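Local coordinates for macrolide export ATP-binding/permease protein macB (Actinobacillus actinomycetemcomitans, PDB 3FTJ) that probably exports macrolides as the ATP-driven inner-membrane member of a tripartite efflux system, and is represented here by its periplasmic region, at residues G92-E97 with G139-Q144; T96-D99 with S103-V106; R133-I138 with N165-G170. All coordinates share one frame; numbering follows the deposited sequence.

Contact 1 (G92-E97 with G139-Q144); sequences GRLLTE and GVVSDQ
With CG set anti to the carbonyl carbon (chi1 -59°) and CD1 reaching straight out (chi2 -177°), Leu94 is left with its other methyl, CD2, turned back to meet Val141. The CG1 branch of Val141, set beside its backbone N, receives the leucine. CD2 of Leu94 lies 3.4 Å from CG1 of Val141, tighter than usual for two methyls, and the side chains cross at about a right angle. Phe82 of helix 81-85 touches both of them, and Val108 backs Val141, so branched aliphatic residues suit a site lined by hydrocarbon.

The backbones meet at two glycines. Gly92 and Gly139 form an antiparallel, non-hydrogen-bonded pair with their CA atoms 4.2 Å apart; the backbone bonds of Arg93 with Ile138 and of Val140 with Gln91 flank it. The positive phi of Gly92 is comfortable for glycine, and the bare CA of Gly139 lets the carbonyl of Arg93 come in close: Arg93 O sits 3.4 Å from Gly139 CA in a CA-H...O contact with 153° at the hydrogen. The side chain of Arg93 sets off away from Gly139-Gln144 and touches Ile138. Its NH1 gives a weak bond to Leu94 O, 2.9 Å away, and its stronger partner is Asp99, in a salt bridge.

Between these segments the join rests on close glycine backbones, a C-H...O contact and one apolar pair, while the ordinary hydrogen bonds between loop and strand lie just beside them; the contact therefore depends on shape more than on polarity.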
loop_
_atom_site.group_PDB
_atom_site.type_symbol
_atom_site.label_atom_id
_atom_site.label_comp_id
_atom_site.label_asym_id
_atom_site.label_seq_id
_atom_site.Cartn_x
_atom_site.Cartn_y
_atom_site.Cartn_z
ATOM N N GLY A 92 -13.537 3.545 15.114
ATOM C CA GLY A 92 -14.341 2.827 14.137
ATOM C C GLY A 92 -13.790 1.448 13.831
ATOM O O GLY A 92 -13.495 0.676 14.744
ATOM N N ARG A 93 -13.653 1.127 12.549
ATOM C CA ARG A 93 -13.151 -0.179 12.137
ATOM C C ARG A 93 -12.235 -0.080 10.911
ATOM O O ARG A 93 -12.200 0.949 10.231
ATOM C CB ARG A 93 -14.312 -1.124 11.829
ATOM C CG ARG A 93 -14.992 -0.851 10.486
ATOM C CD ARG A 93 -16.109 -1.841 10.208
ATOM N NE ARG A 93 -16.806 -1.592 8.944
ATOM C CZ ARG A 93 -16.394 -2.025 7.754
ATOM N NH1 ARG A 93 -15.267 -2.719 7.651
ATOM N NH2 ARG A 93 -17.104 -1.758 6.661
ATOM N N LEU A 94 -11.500 -1.156 10.642
ATOM C CA LEU A 94 -10.651 -1.259 9.459
ATOM C C LEU A 94 -11.381 -2.016 8.352
ATOM O O LEU A 94 -12.483 -2.532 8.567
ATOM C CB LEU A 94 -9.346 -1.992 9.791
ATOM C CG LEU A 94 -8.442 -1.403 10.874
ATOM C CD1 LEU A 94 -7.171 -2.231 10.994
ATOM C CD2 LEU A 94 -8.109 0.050 10.574
ATOM N N LEU A 95 -10.764 -2.087 7.174
ATOM C CA LEU A 95 -11.337 -2.849 6.069
ATOM C C LEU A 95 -11.386 -4.318 6.434
ATOM O O LEU A 95 -10.536 -4.807 7.189
ATOM C CB LEU A 95 -10.517 -2.701 4.785
ATOM C CG LEU A 95 -10.468 -1.387 4.001
ATOM C CD1 LEU A 95 -11.865 -0.846 3.732
ATOM C CD2 LEU A 95 -9.656 -0.379 4.744
ATOM N N THR A 96 -12.373 -5.011 5.872
ATOM C CA THR A 96 -12.525 -6.449 6.031
ATOM C C THR A 96 -12.430 -7.135 4.673
ATOM O O THR A 96 -12.426 -6.480 3.624
ATOM C CB THR A 96 -13.899 -6.803 6.629
ATOM O OG1 THR A 96 -14.933 -6.281 5.788
ATOM C CG2 THR A 96 -14.048 -6.226 8.024
ATOM N N GLU A 97 -12.364 -8.462 4.693
ATOM C CA GLU A 97 -12.347 -9.239 3.462
ATOM C C GLU A 97 -13.621 -8.981 2.673
ATOM O O GLU A 97 -13.620 -9.005 1.438
ATOM C CB GLU A 97 -12.202 -10.730 3.777
ATOM C CG GLU A 97 -12.354 -11.646 2.580
ATOM C CD GLU A 97 -12.325 -13.117 2.975
ATOM O OE1 GLU A 97 -11.425 -13.504 3.747
ATOM O OE2 GLU A 97 -13.199 -13.883 2.515
ATOM N N GLY A 139 -13.601 4.337 9.566
ATOM C CA GLY A 139 -12.602 4.305 10.613
ATOM C C GLY A 139 -11.475 5.300 10.429
ATOM O O GLY A 139 -11.440 6.050 9.442
ATOM N N VAL A 140 -10.551 5.290 11.389
ATOM C CA VAL A 140 -9.416 6.203 11.427
ATOM C C VAL A 140 -8.205 5.465 11.978
ATOM O O VAL A 140 -8.319 4.740 12.966
ATOM C CB VAL A 140 -9.699 7.402 12.359
ATOM C CG1 VAL A 140 -8.520 8.369 12.372
ATOM C CG2 VAL A 140 -10.960 8.117 11.934
ATOM N N VAL A 141 -7.051 5.642 11.342
ATOM C CA VAL A 141 -5.811 5.033 11.817
ATOM C C VAL A 141 -4.764 6.103 12.108
ATOM O O VAL A 141 -4.891 7.246 11.664
ATOM C CB VAL A 141 -5.219 4.050 10.787
ATOM C CG1 VAL A 141 -6.091 2.808 10.660
ATOM C CG2 VAL A 141 -5.040 4.732 9.434
ATOM N N SER A 142 -3.736 5.742 12.868
ATOM C CA SER A 142 -2.607 6.640 13.069
ATOM C C SER A 142 -1.897 6.807 11.727
ATOM O O SER A 142 -2.043 5.967 10.837
ATOM C CB SER A 142 -1.651 6.068 14.106
ATOM O OG SER A 142 -1.110 4.842 13.655
ATOM N N ASP A 143 -1.137 7.881 11.561
ATOM C CA ASP A 143 -0.518 8.131 10.261
ATOM C C ASP A 143 0.916 7.627 10.118
ATOM O O ASP A 143 1.525 7.159 11.079
ATOM C CB ASP A 143 -0.608 9.610 9.874
ATOM C CG ASP A 143 -0.586 10.527 11.064
ATOM O OD1 ASP A 143 0.175 10.248 12.012
ATOM O OD2 ASP A 143 -1.331 11.529 11.047
ATOM N N GLN A 144 1.438 7.726 8.899
ATOM C CA GLN A 144 2.778 7.257 8.581
ATOM C C GLN A 144 3.847 8.076 9.292
ATOM O O GLN A 144 4.111 9.219 8.919
ATOM C CB GLN A 144 3.008 7.297 7.070
ATOM C CG GLN A 144 2.171 6.300 6.280
ATOM C CD GLN A 144 2.459 4.860 6.669
ATOM O OE1 GLN A 144 2.585 4.535 7.849
ATOM N NE2 GLN A 144 2.558 3.985 5.674
#

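Contact 2 (T96-D99 with S103-V106); sequences TEDD and SNQV
Asp99 serves both ends of one short helix: its backbone O accepts from Asn104 N beyond the C-terminus, while its side chain closes the N-terminus with Thr96. The bond from Asn104 N to Asp99 O is 3.0 Å long and nearly straight, 166° at the hydrogen, and it arrives in the carbonyl plane on a lone pair. It can form because Ser103, at positive phi, turns the chain back over the last helical turn and points the next N-H inward.

At the other end the bonds are reciprocal. Thr96 N donates to Asp99 OD2 at 2.9 Å, meeting that oxygen on its anti side and somewhat out of the carboxylate plane, and Asp99 N donates to Thr96 OG1 at 3.3 Å. A chi1 of -68° lays the carboxylate beside the aspartate's own backbone N, where it can reach the threonine. Asp99 OD2 also takes a salt bridge from Arg93, so this buried negative charge is probably well compensated; the helix N-terminus would stabilise it further.

The rest of the carboxylate faces the returning chain. Asp99 OD1 lies 3.8 Å from Asn104 CB and also 3.8 Å from Val106 CG2, with Val106 crossing the acid at about a right angle. An inverse gamma turn centred on Gln105, with a weak 2.9 Å bond from Val106 N to Asn104 O, brings the valine round to begin strand 106-110. Next door, Asn165 and Lys166 of helix 160-168 bind Ser103 through its OG and its O.

Threonine as N-cap with aspartate three residues on is a capping box; the reversal at Ser103 is a Schellman motif, and together they bracket helix 97-102.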
loop_
_atom_site.group_PDB
_atom_site.type_symbol
_atom_site.label_atom_id
_atom_site.label_comp_id
_atom_site.label_asym_id
_atom_site.label_seq_id
_atom_site.Cartn_x
_atom_site.Cartn_y
_atom_site.Cartn_z
ATOM N N THR A 96 -12.373 -5.011 5.872
ATOM C CA THR A 96 -12.525 -6.449 6.031
ATOM C C THR A 96 -12.430 -7.135 4.673
ATOM O O THR A 96 -12.426 -6.480 3.624
ATOM C CB THR A 96 -13.899 -6.803 6.629
ATOM O OG1 THR A 96 -14.933 -6.281 5.788
ATOM C CG2 THR A 96 -14.048 -6.226 8.024
ATOM N N GLU A 97 -12.364 -8.462 4.693
ATOM C CA GLU A 97 -12.347 -9.239 3.462
ATOM C C GLU A 97 -13.621 -8.981 2.673
ATOM O O GLU A 97 -13.620 -9.005 1.438
ATOM C CB GLU A 97 -12.202 -10.730 3.777
ATOM C CG GLU A 97 -12.354 -11.646 2.580
ATOM C CD GLU A 97 -12.325 -13.117 2.975
ATOM O OE1 GLU A 97 -11.425 -13.504 3.747
ATOM O OE2 GLU A 97 -13.199 -13.883 2.515
ATOM N N ASP A 98 -14.710 -8.713 3.390
ATOM C CA ASP A 98 -15.983 -8.447 2.737
ATOM C C ASP A 98 -15.969 -7.117 1.978
ATOM O O ASP A 98 -16.575 -6.993 0.919
ATOM C CB ASP A 98 -17.123 -8.464 3.754
ATOM C CG ASP A 98 -18.439 -8.025 3.153
ATOM O OD1 ASP A 98 -18.812 -6.841 3.329
ATOM O OD2 ASP A 98 -19.095 -8.860 2.490
ATOM N N ASP A 99 -15.295 -6.118 2.534
ATOM C CA ASP A 99 -15.163 -4.828 1.847
ATOM C C ASP A 99 -14.421 -5.046 0.533
ATOM O O ASP A 99 -14.837 -4.577 -0.524
ATOM C CB ASP A 99 -14.404 -3.825 2.706
ATOM C CG ASP A 99 -15.176 -3.394 3.935
ATOM O OD1 ASP A 99 -16.385 -3.092 3.826
ATOM O OD2 ASP A 99 -14.563 -3.325 5.018
ATOM N N SER A 103 -16.103 -4.828 -3.124
ATOM C CA SER A 103 -15.682 -3.532 -3.646
ATOM C C SER A 103 -16.522 -2.411 -3.031
ATOM O O SER A 103 -17.094 -1.595 -3.745
ATOM C CB SER A 103 -15.814 -3.504 -5.173
ATOM O OG SER A 103 -14.922 -4.435 -5.775
ATOM N N ASN A 104 -16.595 -2.387 -1.706
ATOM C CA ASN A 104 -17.390 -1.391 -1.002
ATOM C C ASN A 104 -16.720 -0.026 -1.052
ATOM O O ASN A 104 -15.493 0.086 -0.921
ATOM C CB ASN A 104 -17.605 -1.799 0.461
ATOM C CG ASN A 104 -18.687 -2.856 0.629
ATOM O OD1 ASN A 104 -18.787 -3.493 1.677
ATOM N ND2 ASN A 104 -19.494 -3.050 -0.401
ATOM N N GLN A 105 -17.530 1.014 -1.235
ATOM C CA GLN A 105 -17.025 2.382 -1.225
ATOM C C GLN A 105 -16.935 2.872 0.208
ATOM O O GLN A 105 -17.750 3.674 0.673
ATOM C CB GLN A 105 -17.901 3.293 -2.081
ATOM C CG GLN A 105 -17.766 2.983 -3.564
ATOM C CD GLN A 105 -18.899 3.556 -4.406
ATOM O OE1 GLN A 105 -19.327 2.939 -5.372
ATOM N NE2 GLN A 105 -19.384 4.736 -4.039
ATOM N N VAL A 106 -15.955 2.336 0.920
ATOM C CA VAL A 106 -15.705 2.733 2.294
ATOM C C VAL A 106 -14.279 3.224 2.381
ATOM O O VAL A 106 -13.419 2.796 1.611
ATOM C CB VAL A 106 -15.906 1.558 3.289
ATOM C CG1 VAL A 106 -17.381 1.125 3.329
ATOM C CG2 VAL A 106 -15.006 0.388 2.927
#

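Contact 3 (R133-I138 with N165-G170); sequences RPFRVI and NKITGG
Lys166 O is approached by two donors: water 1, which gives it a hydrogen bond of 3.0 Å, and NH2 of Arg133, which reaches it in a weak one of 3.4 Å with 133° at the hydrogen. The same water accepts from Arg133 NE at 3.2 Å, so the guanidinium addresses the carbonyl both directly and through a bridge. This carbonyl belongs to the final turn of helix 160-168, where the winding widens into a pi-type turn, and a cationic donor suits the partial negative charge expected at a helix C-terminus.

Arg133 gets there by leaving its strand with CG anti to the backbone N (chi1 167°) and then bending at chi2 and chi3. The bends lay its planar group against Lys166, whose CB sits over one face, 3.7 Å from CZ and offset toward the rim. The lysine crosses the arginine at about a right angle, offering aliphatic carbon and carrying its charge elsewhere: NZ is bound to Ser103 O and stays 5.9 Å from Arg133 NH1. NH1 in turn makes a weak bond to Gln105 OE1.

Below this polar layer Ile167 supplies the apolar part. Its CD1 is the methyl that does the touching, 4.0 Å from Arg133 CG and likewise 4.0 Å from Phe135 CZ. It meets the phenylalanine at the ring edge, near the ring plane, the two side chains coming from opposite directions. Phe135 also packs on Val128 and Thr162.

No salt bridge links the two segments: a weak bond, a shared water, hydrocarbon laid on a guanidinium face and the Ile167 methyl at the Phe135 ring edge join helix end to strand, so the join is mostly apolar, with its polar part weak and partly carried by water.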
loop_
_atom_site.group_PDB
_atom_site.type_symbol
_atom_site.label_atom_id
_atom_site.label_comp_id
_atom_site.label_asym_id
_atom_site.label_seq_id
_atom_site.Cartn_x
_atom_site.Cartn_y
_atom_site.Cartn_z
ATOM N N ARG A 133 -16.917 10.535 -6.712
ATOM C CA ARG A 133 -17.353 9.235 -6.207
ATOM C C ARG A 133 -17.457 9.241 -4.678
ATOM O O ARG A 133 -16.475 9.504 -3.994
ATOM C CB ARG A 133 -16.383 8.147 -6.679
ATOM C CG ARG A 133 -16.548 6.808 -5.977
ATOM C CD ARG A 133 -17.601 5.972 -6.649
ATOM N NE ARG A 133 -17.288 5.771 -8.061
ATOM C CZ ARG A 133 -18.040 5.060 -8.893
ATOM N NH1 ARG A 133 -19.147 4.478 -8.450
ATOM N NH2 ARG A 133 -17.689 4.927 -10.161
ATOM N N PRO A 134 -18.654 8.956 -4.138
ATOM C CA PRO A 134 -18.872 8.981 -2.689
ATOM C C PRO A 134 -18.363 7.742 -1.951
ATOM O O PRO A 134 -18.653 6.619 -2.361
ATOM C CB PRO A 134 -20.398 9.066 -2.596
ATOM C CG PRO A 134 -20.838 8.241 -3.733
ATOM C CD PRO A 134 -19.926 8.749 -4.850
ATOM N N PHE A 135 -17.626 7.965 -0.866
ATOM C CA PHE A 135 -17.149 6.908 0.020
ATOM C C PHE A 135 -17.610 7.193 1.436
ATOM O O PHE A 135 -17.607 8.350 1.872
ATOM C CB PHE A 135 -15.620 6.863 0.042
ATOM C CG PHE A 135 -15.007 6.341 -1.212
ATOM C CD1 PHE A 135 -14.847 7.165 -2.313
ATOM C CD2 PHE A 135 -14.565 5.032 -1.289
ATOM C CE1 PHE A 135 -14.276 6.684 -3.478
ATOM C CE2 PHE A 135 -13.978 4.551 -2.449
ATOM C CZ PHE A 135 -13.840 5.376 -3.545
ATOM N N ARG A 136 -17.978 6.140 2.161
ATOM C CA ARG A 136 -18.374 6.281 3.561
ATOM C C ARG A 136 -17.201 6.015 4.507
ATOM O O ARG A 136 -16.536 4.987 4.404
ATOM C CB ARG A 136 -19.546 5.345 3.877
ATOM C CG ARG A 136 -19.901 5.272 5.344
ATOM C CD ARG A 136 -21.210 4.516 5.549
ATOM N NE ARG A 136 -21.180 3.183 4.948
ATOM C CZ ARG A 136 -20.704 2.101 5.555
ATOM N NH1 ARG A 136 -20.211 2.198 6.784
ATOM N NH2 ARG A 136 -20.717 0.923 4.941
ATOM N N VAL A 137 -16.941 6.953 5.414
ATOM C CA VAL A 137 -15.864 6.817 6.389
ATOM C C VAL A 137 -16.202 5.770 7.457
ATOM O O VAL A 137 -17.195 5.902 8.175
ATOM C CB VAL A 137 -15.559 8.165 7.065
ATOM C CG1 VAL A 137 -14.418 8.012 8.064
ATOM C CG2 VAL A 137 -15.212 9.209 6.019
ATOM N N ILE A 138 -15.382 4.727 7.556
ATOM C CA ILE A 138 -15.677 3.644 8.489
ATOM C C ILE A 138 -14.709 3.611 9.673
ATOM O O ILE A 138 -14.972 2.947 10.678
ATOM C CB ILE A 138 -15.692 2.246 7.791
ATOM C CG1 ILE A 138 -14.336 1.934 7.147
ATOM C CG2 ILE A 138 -16.800 2.159 6.760
ATOM C CD1 ILE A 138 -14.164 0.457 6.785
ATOM N N ASN A 165 -11.821 -0.913 -9.550
ATOM C CA ASN A 165 -13.082 -1.114 -10.255
ATOM C C ASN A 165 -13.798 0.206 -10.560
ATOM O O ASN A 165 -14.395 0.361 -11.617
ATOM C CB ASN A 165 -14.002 -2.062 -9.469
ATOM C CG ASN A 165 -13.526 -3.520 -9.498
ATOM O OD1 ASN A 165 -12.846 -3.948 -10.431
ATOM N ND2 ASN A 165 -13.903 -4.289 -8.475
ATOM N N LYS A 166 -13.711 1.163 -9.642
ATOM C CA LYS A 166 -14.527 2.373 -9.720
ATOM C C LYS A 166 -13.755 3.660 -10.011
ATOM O O LYS A 166 -14.332 4.635 -10.492
ATOM C CB LYS A 166 -15.352 2.536 -8.436
ATOM C CG LYS A 166 -16.393 1.430 -8.229
ATOM C CD LYS A 166 -16.951 1.447 -6.809
ATOM C CE LYS A 166 -18.183 0.551 -6.667
ATOM N NZ LYS A 166 -17.828 -0.888 -6.523
ATOM N N ILE A 167 -12.461 3.676 -9.720
ATOM C CA ILE A 167 -11.679 4.901 -9.887
ATOM C C ILE A 167 -10.703 4.842 -11.064
ATOM O O ILE A 167 -10.863 5.559 -12.052
ATOM C CB ILE A 167 -10.868 5.248 -8.614
ATOM C CG1 ILE A 167 -11.761 5.227 -7.365
ATOM C CG2 ILE A 167 -10.206 6.599 -8.766
ATOM C CD1 ILE A 167 -12.771 6.339 -7.318
ATOM N N THR A 168 -9.679 3.999 -10.948
ATOM C CA THR A 168 -8.599 3.982 -11.929
ATOM C C THR A 168 -8.903 3.091 -13.119
ATOM O O THR A 168 -8.410 3.336 -14.220
ATOM C CB THR A 168 -7.275 3.496 -11.304
ATOM O OG1 THR A 168 -7.326 2.075 -11.122
ATOM C CG2 THR A 168 -7.035 4.177 -9.962
ATOM N N GLY A 169 -9.704 2.055 -12.896
ATOM C CA GLY A 169 -9.917 1.019 -13.894
ATOM C C GLY A 169 -8.753 0.038 -13.938
ATOM O O GLY A 169 -7.691 0.302 -13.378
ATOM N N GLY A 170 -8.954 -1.101 -14.591
ATOM C CA GLY A 170 -7.879 -2.055 -14.793
ATOM C C GLY A 170 -7.614 -2.960 -13.601
ATOM O O GLY A 170 -8.371 -2.961 -12.635
HETATM O O HOH W 1 -15.486 7.378 -10.213
#

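Overall arrangement
Contact 2 spans the turn between helix 97-102 and strand 106-110, with contacts 1 and 3 both touching it. Contacts 1 and 2, with centres about 12 Å apart, share Thr96 and Glu97 and are tied by the salt bridge between Arg93 NH1 and Asp99 OD2 (2.8 Å). Contacts 2 and 3 are nearer, about 10 Å between centres: Gln105 O receives a probable hydrogen bond from Arg136 N (2.9 Å), where strand 106-110 starts to run parallel to 133-141. Contacts 1 and 3, about 16 Å apart, use opposite ends of that strand, joined where Arg93 N probably bonds Ile138 O. All three lie within the MacB-like periplasmic core domain.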